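Local atomic coordinates of glucanase (Clostridium thermocellum, PDB entry 5GXX), a protein that probably cleaves internal beta-1,4-glucosidic bonds of cellulose, as a family 9 endoglucanase associated with the cellulosome. Residues A[68-73]-A[241-246]; A[311-316]-A[419-424]. The protein carries 1 engineered substitution. All blocks are in the same frame, centred on the assembly; numbering follows the deposited sequence.

Interaction 1 (A[68-73]-A[241-246]). With CA (calcium ion), chain C.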
ATOM      1  N   LEU A  68       2.450  -4.120 -50.248  1.00 12.30           N
ATOM      2  CA  LEU A  68       1.124  -3.696 -50.713  1.00 11.93           C
ATOM      3  C   LEU A  68       1.211  -3.036 -52.089  1.00 13.56           C
ATOM      4  O   LEU A  68       0.351  -3.277 -52.945  1.00 13.76           O
ATOM      5  CB  LEU A  68       0.432  -2.765 -49.716  1.00 13.50           C
ATOM      6  CG  LEU A  68       0.069  -3.372 -48.356  1.00 13.03           C
ATOM      7  CD1 LEU A  68      -0.897  -2.446 -47.606  1.00 15.31           C
ATOM      8  CD2 LEU A  68      -0.533  -4.781 -48.435  1.00 16.17           C
ATOM      9  N   GLY A  69       2.262  -2.234 -52.287  1.00 14.58           N
ATOM     10  CA  GLY A  69       2.525  -1.619 -53.587  1.00 14.79           C
ATOM     11  C   GLY A  69       2.780  -2.685 -54.632  1.00 14.38           C
ATOM     12  O   GLY A  69       2.229  -2.612 -55.742  1.00 14.97           O
ATOM     13  N   TRP A  70       3.571  -3.697 -54.271  1.00 13.47           N
ATOM     14  CA  TRP A  70       3.917  -4.757 -55.215  1.00 13.79           C
ATOM     15  C   TRP A  70       2.643  -5.506 -55.598  1.00 13.76           C
ATOM     16  O   TRP A  70       2.475  -5.846 -56.773  1.00 14.60           O
ATOM     17  CB  TRP A  70       5.009  -5.674 -54.648  1.00 13.32           C
ATOM     18  CG  TRP A  70       5.658  -6.605 -55.642  1.00 14.08           C
ATOM     19  CD1 TRP A  70       5.473  -6.618 -56.989  1.00 12.50           C
ATOM     20  CD2 TRP A  70       6.618  -7.641 -55.361  1.00 15.20           C
ATOM     21  NE1 TRP A  70       6.234  -7.609 -57.567  1.00 14.52           N
ATOM     22  CE2 TRP A  70       6.949  -8.250 -56.587  1.00 17.67           C
ATOM     23  CE3 TRP A  70       7.197  -8.141 -54.180  1.00 15.82           C
ATOM     24  CZ2 TRP A  70       7.856  -9.314 -56.674  1.00 16.35           C
ATOM     25  CZ3 TRP A  70       8.099  -9.183 -54.267  1.00 14.25           C
ATOM     26  CH2 TRP A  70       8.403  -9.778 -55.500  1.00 16.65           C
ATOM     27  N   ALA A  71       1.753  -5.743 -54.631  1.00 14.60           N
ATOM     28  CA  ALA A  71       0.478  -6.402 -54.927  1.00 14.38           C
ATOM     29  C   ALA A  71      -0.309  -5.644 -56.004  1.00 15.40           C
ATOM     30  O   ALA A  71      -0.829  -6.245 -56.956  1.00 15.41           O
ATOM     31  CB  ALA A  71      -0.336  -6.562 -53.661  1.00 13.22           C
ATOM     32  N   LEU A  72      -0.379  -4.324 -55.853  1.00 16.05           N
ATOM     33  CA  LEU A  72      -1.065  -3.480 -56.819  1.00 16.36           C
ATOM     34  C   LEU A  72      -0.335  -3.476 -58.156  1.00 16.49           C
ATOM     35  O   LEU A  72      -0.990  -3.483 -59.201  1.00 17.24           O
ATOM     36  CB  LEU A  72      -1.217  -2.053 -56.277  1.00 15.96           C
ATOM     37  CG  LEU A  72      -2.268  -1.832 -55.181  1.00 15.50           C
ATOM     38  CD1 LEU A  72      -2.102  -0.472 -54.497  1.00 15.11           C
ATOM     39  CD2 LEU A  72      -3.712  -1.988 -55.670  1.00 17.39           C
ATOM     40  N   TYR A  73       1.000  -3.468 -58.129  1.00 16.44           N
ATOM     41  CA  TYR A  73       1.819  -3.432 -59.340  1.00 17.24           C
ATOM     42  C   TYR A  73       1.592  -4.662 -60.213  1.00 18.66           C
ATOM     43  O   TYR A  73       1.531  -4.556 -61.435  1.00 19.86           O
ATOM     44  CB  TYR A  73       3.304  -3.269 -58.979  1.00 18.22           C
ATOM     45  CG  TYR A  73       4.259  -3.181 -60.145  1.00 17.56           C
ATOM     46  CD1 TYR A  73       4.528  -1.960 -60.777  1.00 18.89           C
ATOM     47  CD2 TYR A  73       4.937  -4.308 -60.594  1.00 18.13           C
ATOM     48  CE1 TYR A  73       5.421  -1.884 -61.845  1.00 19.11           C
ATOM     49  CE2 TYR A  73       5.832  -4.241 -61.648  1.00 16.85           C
ATOM     50  CZ  TYR A  73       6.065  -3.023 -62.277  1.00 17.62           C
ATOM     51  OH  TYR A  73       6.960  -2.992 -63.328  1.00 22.46           O
ATOM     52  N   TRP A 241      15.984 -18.923 -47.006  1.00 12.46           N
ATOM     53  CA  TRP A 241      15.206 -18.118 -46.085  1.00 12.39           C
ATOM     54  C   TRP A 241      14.029 -17.560 -46.891  1.00 11.16           C
ATOM     55  O   TRP A 241      13.841 -17.954 -48.043  1.00 11.97           O
ATOM     56  CB  TRP A 241      16.085 -17.041 -45.414  1.00 12.55           C
ATOM     57  CG  TRP A 241      15.501 -16.521 -44.122  1.00 12.28           C
ATOM     58  CD1 TRP A 241      14.982 -15.279 -43.901  1.00 15.09           C
ATOM     59  CD2 TRP A 241      15.400 -17.225 -42.874  1.00 12.15           C
ATOM     60  NE1 TRP A 241      14.556 -15.161 -42.600  1.00 14.89           N
ATOM     61  CE2 TRP A 241      14.772 -16.352 -41.955  1.00 14.72           C
ATOM     62  CE3 TRP A 241      15.770 -18.507 -42.442  1.00 13.24           C
ATOM     63  CZ2 TRP A 241      14.532 -16.709 -40.623  1.00 15.64           C
ATOM     64  CZ3 TRP A 241      15.492 -18.875 -41.117  1.00 15.69           C
ATOM     65  CH2 TRP A 241      14.874 -17.976 -40.229  1.00 15.47           C
ATOM     66  N   ALA A 242      13.242 -16.675 -46.285  1.00 11.39           N
ATOM     67  CA  ALA A 242      12.117 -16.008 -46.927  1.00 10.69           C
ATOM     68  C   ALA A 242      12.394 -14.534 -47.182  1.00 11.64           C
ATOM     69  O   ALA A 242      13.025 -13.856 -46.372  1.00 12.71           O
ATOM     70  CB  ALA A 242      10.858 -16.100 -46.070  1.00 11.25           C
ATOM     71  N   HIS A 243      11.839 -14.043 -48.286  1.00 11.43           N
ATOM     72  CA  HIS A 243      11.556 -12.626 -48.450  1.00 11.96           C
ATOM     73  C   HIS A 243      10.808 -12.144 -47.212  1.00 11.45           C
ATOM     74  O   HIS A 243       9.805 -12.736 -46.831  1.00 11.17           O
ATOM     75  CB  HIS A 243      10.655 -12.486 -49.669  1.00 11.10           C
ATOM     76  CG  HIS A 243      10.475 -11.079 -50.140  1.00 13.59           C
ATOM     77  ND1 HIS A 243      11.368 -10.475 -51.001  1.00 13.53           N
ATOM     78  CD2 HIS A 243       9.516 -10.160 -49.876  1.00 11.89           C
ATOM     79  CE1 HIS A 243      10.959  -9.240 -51.242  1.00 12.71           C
ATOM     80  NE2 HIS A 243       9.835  -9.024 -50.581  1.00 14.60           N
ATOM     81  N   CYS A 244      11.296 -11.068 -46.596  1.00 13.24           N
ATOM     82  CA  CYS A 244      10.667 -10.540 -45.392  1.00 11.78           C
ATOM     83  C   CYS A 244      11.161  -9.132 -45.079  1.00 12.53           C
ATOM     84  O   CYS A 244      12.019  -8.586 -45.788  1.00 11.73           O
ATOM     85  CB  CYS A 244      10.990 -11.461 -44.211  1.00 11.19           C
ATOM     86  SG  CYS A 244      12.764 -11.523 -43.765  1.00 14.37           S
ATOM     87  N   TRP A 245      10.639  -8.570 -43.995  1.00 11.51           N
ATOM     88  CA  TRP A 245      10.989  -7.204 -43.576  1.00 12.78           C
ATOM     89  C   TRP A 245      12.488  -6.931 -43.498  1.00 13.58           C
ATOM     90  O   TRP A 245      12.894  -5.786 -43.677  1.00 13.08           O
ATOM     91  CB  TRP A 245      10.332  -6.828 -42.241  1.00 14.30           C
ATOM     92  CG  TRP A 245      10.774  -7.738 -41.121  1.00 12.78           C
ATOM     93  CD1 TRP A 245      10.188  -8.913 -40.724  1.00 13.94           C
ATOM     94  CD2 TRP A 245      11.940  -7.584 -40.303  1.00 14.38           C
ATOM     95  NE1 TRP A 245      10.913  -9.498 -39.715  1.00 14.58           N
ATOM     96  CE2 TRP A 245      11.985  -8.691 -39.426  1.00 12.98           C
ATOM     97  CE3 TRP A 245      12.944  -6.613 -40.214  1.00 14.62           C
ATOM     98  CZ2 TRP A 245      13.001  -8.861 -38.476  1.00 14.54           C
ATOM     99  CZ3 TRP A 245      13.947  -6.776 -39.267  1.00 14.98           C
ATOM    100  CH2 TRP A 245      13.972  -7.893 -38.418  1.00 15.46           C
ATOM    101  N   ASP A 246      13.283  -7.943 -43.166  1.00 13.75           N
ATOM    102  CA  ASP A 246      14.724  -7.774 -42.995  1.00 14.75           C
ATOM    103  C   ASP A 246      15.543  -7.896 -44.285  1.00 14.56           C
ATOM    104  O   ASP A 246      16.680  -7.415 -44.394  1.00 15.99           O
ATOM    105  CB  ASP A 246      15.238  -8.806 -41.994  1.00 14.82           C
ATOM    106  CG  ASP A 246      16.708  -8.629 -41.699  1.00 14.34           C
ATOM    107  OD1 ASP A 246      17.049  -7.636 -41.036  1.00 18.22           O
ATOM    108  OD2 ASP A 246      17.518  -9.458 -42.162  1.00 16.84           O
TER
HETATM  109 CA    CA C 701      18.594  -6.206 -44.998  1.00 17.22          CA
HETATM  110  O   HOH W   1      18.522  -5.830 -42.764  1.00 20.24           O

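Interaction 2 (A[311-316]-A[419-424])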
ATOM      1  N   LEU A 311       5.704 -14.516 -53.975  1.00 13.13           N
ATOM      2  CA  LEU A 311       6.853 -14.554 -54.879  1.00 12.26           C
ATOM      3  C   LEU A 311       6.746 -15.665 -55.916  1.00 13.11           C
ATOM      4  O   LEU A 311       7.092 -15.463 -57.087  1.00 13.56           O
ATOM      5  CB  LEU A 311       8.144 -14.757 -54.097  1.00 12.87           C
ATOM      6  CG  LEU A 311       8.898 -13.492 -53.680  1.00 13.53           C
ATOM      7  CD1 LEU A 311       8.078 -12.611 -52.744  1.00 14.81           C
ATOM      8  CD2 LEU A 311      10.240 -13.833 -53.046  1.00 14.59           C
ATOM      9  N   ALA A 312       6.259 -16.830 -55.475  1.00 11.31           N
ATOM     10  CA  ALA A 312       6.090 -17.982 -56.359  1.00 12.18           C
ATOM     11  C   ALA A 312       5.046 -17.721 -57.441  1.00 12.08           C
ATOM     12  O   ALA A 312       5.283 -18.067 -58.604  1.00 13.39           O
ATOM     13  CB  ALA A 312       5.765 -19.241 -55.548  1.00  9.20           C
ATOM     14  N   PHE A 313       3.934 -17.079 -57.086  1.00 13.50           N
ATOM     15  CA  PHE A 313       2.928 -16.711 -58.084  1.00 13.54           C
ATOM     16  C   PHE A 313       3.534 -15.739 -59.103  1.00 14.77           C
ATOM     17  O   PHE A 313       3.341 -15.899 -60.312  1.00 15.44           O
ATOM     18  CB  PHE A 313       1.700 -16.041 -57.443  1.00 13.59           C
ATOM     19  CG  PHE A 313       0.704 -16.974 -56.782  1.00 14.42           C
ATOM     20  CD1 PHE A 313       0.226 -18.134 -57.393  1.00 11.93           C
ATOM     21  CD2 PHE A 313       0.170 -16.622 -55.550  1.00 13.40           C
ATOM     22  CE1 PHE A 313      -0.711 -18.948 -56.764  1.00 13.79           C
ATOM     23  CE2 PHE A 313      -0.807 -17.398 -54.919  1.00 11.79           C
ATOM     24  CZ  PHE A 313      -1.254 -18.570 -55.526  1.00 12.07           C
ATOM     25  N   VAL A 314       4.223 -14.704 -58.623  1.00 13.86           N
ATOM     26  CA  VAL A 314       4.786 -13.691 -59.516  1.00 13.61           C
ATOM     27  C   VAL A 314       5.802 -14.335 -60.463  1.00 15.05           C
ATOM     28  O   VAL A 314       5.798 -14.077 -61.668  1.00 15.62           O
ATOM     29  CB  VAL A 314       5.404 -12.506 -58.739  1.00 13.30           C
ATOM     30  CG1 VAL A 314       6.175 -11.579 -59.695  1.00 15.57           C
ATOM     31  CG2 VAL A 314       4.348 -11.694 -58.002  1.00 13.43           C
ATOM     32  N   TYR A 315       6.644 -15.214 -59.932  1.00 14.31           N
ATOM     33  CA  TYR A 315       7.650 -15.861 -60.750  1.00 16.07           C
ATOM     34  C   TYR A 315       7.001 -16.813 -61.758  1.00 16.18           C
ATOM     35  O   TYR A 315       7.317 -16.775 -62.950  1.00 16.18           O
ATOM     36  CB  TYR A 315       8.707 -16.575 -59.903  1.00 14.99           C
ATOM     37  CG  TYR A 315       9.820 -17.081 -60.796  1.00 12.95           C
ATOM     38  CD1 TYR A 315      10.666 -16.178 -61.467  1.00 13.87           C
ATOM     39  CD2 TYR A 315      10.011 -18.454 -61.000  1.00 12.50           C
ATOM     40  CE1 TYR A 315      11.649 -16.623 -62.329  1.00 14.78           C
ATOM     41  CE2 TYR A 315      11.020 -18.910 -61.855  1.00 15.25           C
ATOM     42  CZ  TYR A 315      11.832 -17.988 -62.502  1.00 15.60           C
ATOM     43  OH  TYR A 315      12.834 -18.405 -63.350  1.00 17.23           O
ATOM     44  N   ALA A 316       6.076 -17.644 -61.297  1.00 16.34           N
ATOM     45  CA  ALA A 316       5.382 -18.561 -62.201  1.00 17.57           C
ATOM     46  C   ALA A 316       4.679 -17.811 -63.329  1.00 18.33           C
ATOM     47  O   ALA A 316       4.709 -18.235 -64.478  1.00 16.83           O
ATOM     48  CB  ALA A 316       4.382 -19.411 -61.432  1.00 17.28           C
ATOM     49  N   VAL A 419      -1.714 -10.381 -48.518  1.00 10.92           N
ATOM     50  CA  VAL A 419      -2.477  -9.563 -49.454  1.00 10.83           C
ATOM     51  C   VAL A 419      -2.111  -9.770 -50.921  1.00 11.33           C
ATOM     52  O   VAL A 419      -3.007  -9.952 -51.745  1.00 11.95           O
ATOM     53  CB  VAL A 419      -2.419  -8.067 -49.057  1.00  9.44           C
ATOM     54  CG1 VAL A 419      -2.987  -7.194 -50.185  1.00 11.28           C
ATOM     55  CG2 VAL A 419      -3.195  -7.854 -47.764  1.00 13.23           C
ATOM     56  N   GLY A 420      -0.828  -9.765 -51.278  1.00 10.80           N
ATOM     57  CA  GLY A 420      -0.431  -9.947 -52.676  1.00 11.70           C
ATOM     58  C   GLY A 420      -0.860 -11.304 -53.207  1.00 11.07           C
ATOM     59  O   GLY A 420      -1.405 -11.433 -54.309  1.00 12.91           O
ATOM     60  N   ALA A 421      -0.643 -12.353 -52.424  1.00 11.69           N
ATOM     61  CA  ALA A 421      -1.114 -13.686 -52.812  1.00 10.96           C
ATOM     62  C   ALA A 421      -2.634 -13.832 -52.937  1.00 11.85           C
ATOM     63  O   ALA A 421      -3.123 -14.494 -53.865  1.00 12.15           O
ATOM     64  CB  ALA A 421      -0.510 -14.708 -51.866  1.00 11.90           C
ATOM     65  N   LEU A 422      -3.391 -13.196 -52.044  1.00 11.38           N
ATOM     66  CA  LEU A 422      -4.850 -13.183 -52.172  1.00 13.40           C
ATOM     67  C   LEU A 422      -5.293 -12.398 -53.410  1.00 14.61           C
ATOM     68  O   LEU A 422      -6.258 -12.781 -54.078  1.00 15.92           O
ATOM     69  CB  LEU A 422      -5.537 -12.638 -50.917  1.00 13.23           C
ATOM     70  CG  LEU A 422      -5.368 -13.462 -49.641  1.00 12.32           C
ATOM     71  CD1 LEU A 422      -5.826 -12.670 -48.405  1.00 12.59           C
ATOM     72  CD2 LEU A 422      -6.127 -14.791 -49.762  1.00 14.34           C
ATOM     73  N   CYS A 423      -4.598 -11.313 -53.721  1.00 14.08           N
ATOM     74  CA  CYS A 423      -4.860 -10.621 -54.991  1.00 15.00           C
ATOM     75  C   CYS A 423      -4.738 -11.577 -56.179  1.00 15.20           C
ATOM     76  O   CYS A 423      -5.618 -11.596 -57.041  1.00 15.22           O
ATOM     77  CB  CYS A 423      -3.907  -9.449 -55.209  1.00 14.14           C
ATOM     78  SG  CYS A 423      -4.254  -8.016 -54.186  1.00 14.20           S
ATOM     79  N   ARG A 424      -3.667 -12.368 -56.239  1.00 13.65           N
ATOM     80  CA  ARG A 424      -3.499 -13.331 -57.323  1.00 14.10           C
ATOM     81  C   ARG A 424      -4.644 -14.343 -57.368  1.00 14.43           C
ATOM     82  O   ARG A 424      -5.171 -14.664 -58.445  1.00 14.51           O
ATOM     83  CB  ARG A 424      -2.159 -14.060 -57.169  1.00 14.05           C
ATOM     84  CG  ARG A 424      -1.896 -15.143 -58.214  1.00 14.13           C
ATOM     85  CD  ARG A 424      -2.042 -14.609 -59.642  1.00 15.09           C
ATOM     86  NE  ARG A 424      -1.658 -15.654 -60.585  1.00 15.58           N
ATOM     87  CZ  ARG A 424      -2.424 -16.710 -60.872  1.00 16.40           C
ATOM     88  NH1 ARG A 424      -3.634 -16.863 -60.336  1.00 18.51           N
ATOM     89  NH2 ARG A 424      -1.973 -17.630 -61.717  1.00 19.93           N
TER

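Interaction 1 (A[68-73]-A[241-246])
Trp70 and His243 meet in the helical barrel of the catalytic domain, the (alpha/alpha)6 fold of family 9 glycosyl hydrolases. Trp70 belongs to helix 58-75. His243 belongs to the loop that runs from helix 215-224 to helix 249-260. Only 60 Å² is buried between the two segments, and one ring pair carries the contact. The indole offers an edge of its six-membered ring. Its CZ3 lies 4.1 Å from His243 NE2, which sits near the indole plane. The imidazole is turned by 58° against that plane, and the two ring centroids are 5.8 Å apart. Both side chains extend with CG anti to the backbone N (chi1 -167° for Trp70, -169° for His243). This lets them bridge backbones whose nearest CA atoms, those of Trp70 and His243, are 12.9 Å apart.

This is the buried, more closely packed part. Trp70 NE1 hydrogen-bonds to Glu74 OE2 of its own helix, and Trp207 meets the indole edge-to-face. His243 ND1 accepts a hydrogen bond from Gly251 N.

Beyond His243 the loop has nothing against 68-73. The more open side lies at Trp241 and Trp245, both partly exposed. Trp245 still leans on earlier turns of helix 58-75, at Leu59 and Tyr63. Asp246 CB lies over one face of the Trp245 ring. Asp246 itself is buried at a calcium site, completed by Ser195, Gly196, Asp199 and Glu200. Cys244 SG takes a weak, long hydrogen bond of 3.7 Å from Asp246 N. The main-chain O of Asp246 binds the calcium ion at 2.3 Å. A water is also a ligand of the metal, and it donates to Asp246 OD1 at 2.9 Å.

Interaction 2 (A[311-316]-A[419-424])
Two helices of the (alpha/alpha)6 barrel, 301-318 and 412-429, pack here through Phe313 on the first and Ala421 and Arg424 on the second. The backbones come nearest at Phe313 and Ala421, whose CA atoms are 7.3 Å apart. The segments bury 159 Å² between them.

Phe313 is the centre of the contact. The aliphatic part of Arg424 lies over one face of its ring. Arg424 CG is 3.7 Å from the ring centroid and 21° off the ring normal, a CH-pi contact. It is displaced toward the rim, so its closest ring atom is Phe313 CG, at 3.5 Å. Arg424 CB adds a second touch, 3.8 Å from Phe313 CD2.

The arginine chain then bends at chi2 (54°). The bend turns the guanidinium back beside the ring, more loosely than CG, with its plane only 25° from that of the phenyl group and Phe313 CD1 over one of its faces. Two salt bridges hold the charged end, from NE to Asp317 and from NH1 to Glu428. Asp317 directly follows the 311-316 segment, so the same arginine joins the two helices by charge as well as by packing.

Helix 322-340 covers the contact: Tyr329 meets the Phe313 ring, Ala332 touches it, and Ile336 reaches Ala421. Ala421 has a smaller share, at the CE2 corner of the ring. Its CB lies 4.1 Å from Phe313 CE2, and its carbonyl O approaches the same CE2 to 3.9 Å.

Overall arrangement
From the N terminus, the chain first passes through 68-73 on helix 58-75. Interaction 1 closes a long loop, about half of it helix, when 241-246 returns to it. Interaction 2 opens on helix 301-318 and closes at 419-424 on helix 412-429. The two loops follow in series and neither nest nor cross. The centres of the two contacts are about 10 Å apart, and they touch directly. Leu311 packs against both Trp70 and His243, while Ala71 CB lies 3.5 Å from Gly420 CA. Together they tie helices 58-75, 301-318 and 412-429 and the calcium-binding loop into one part of the catalytic barrel.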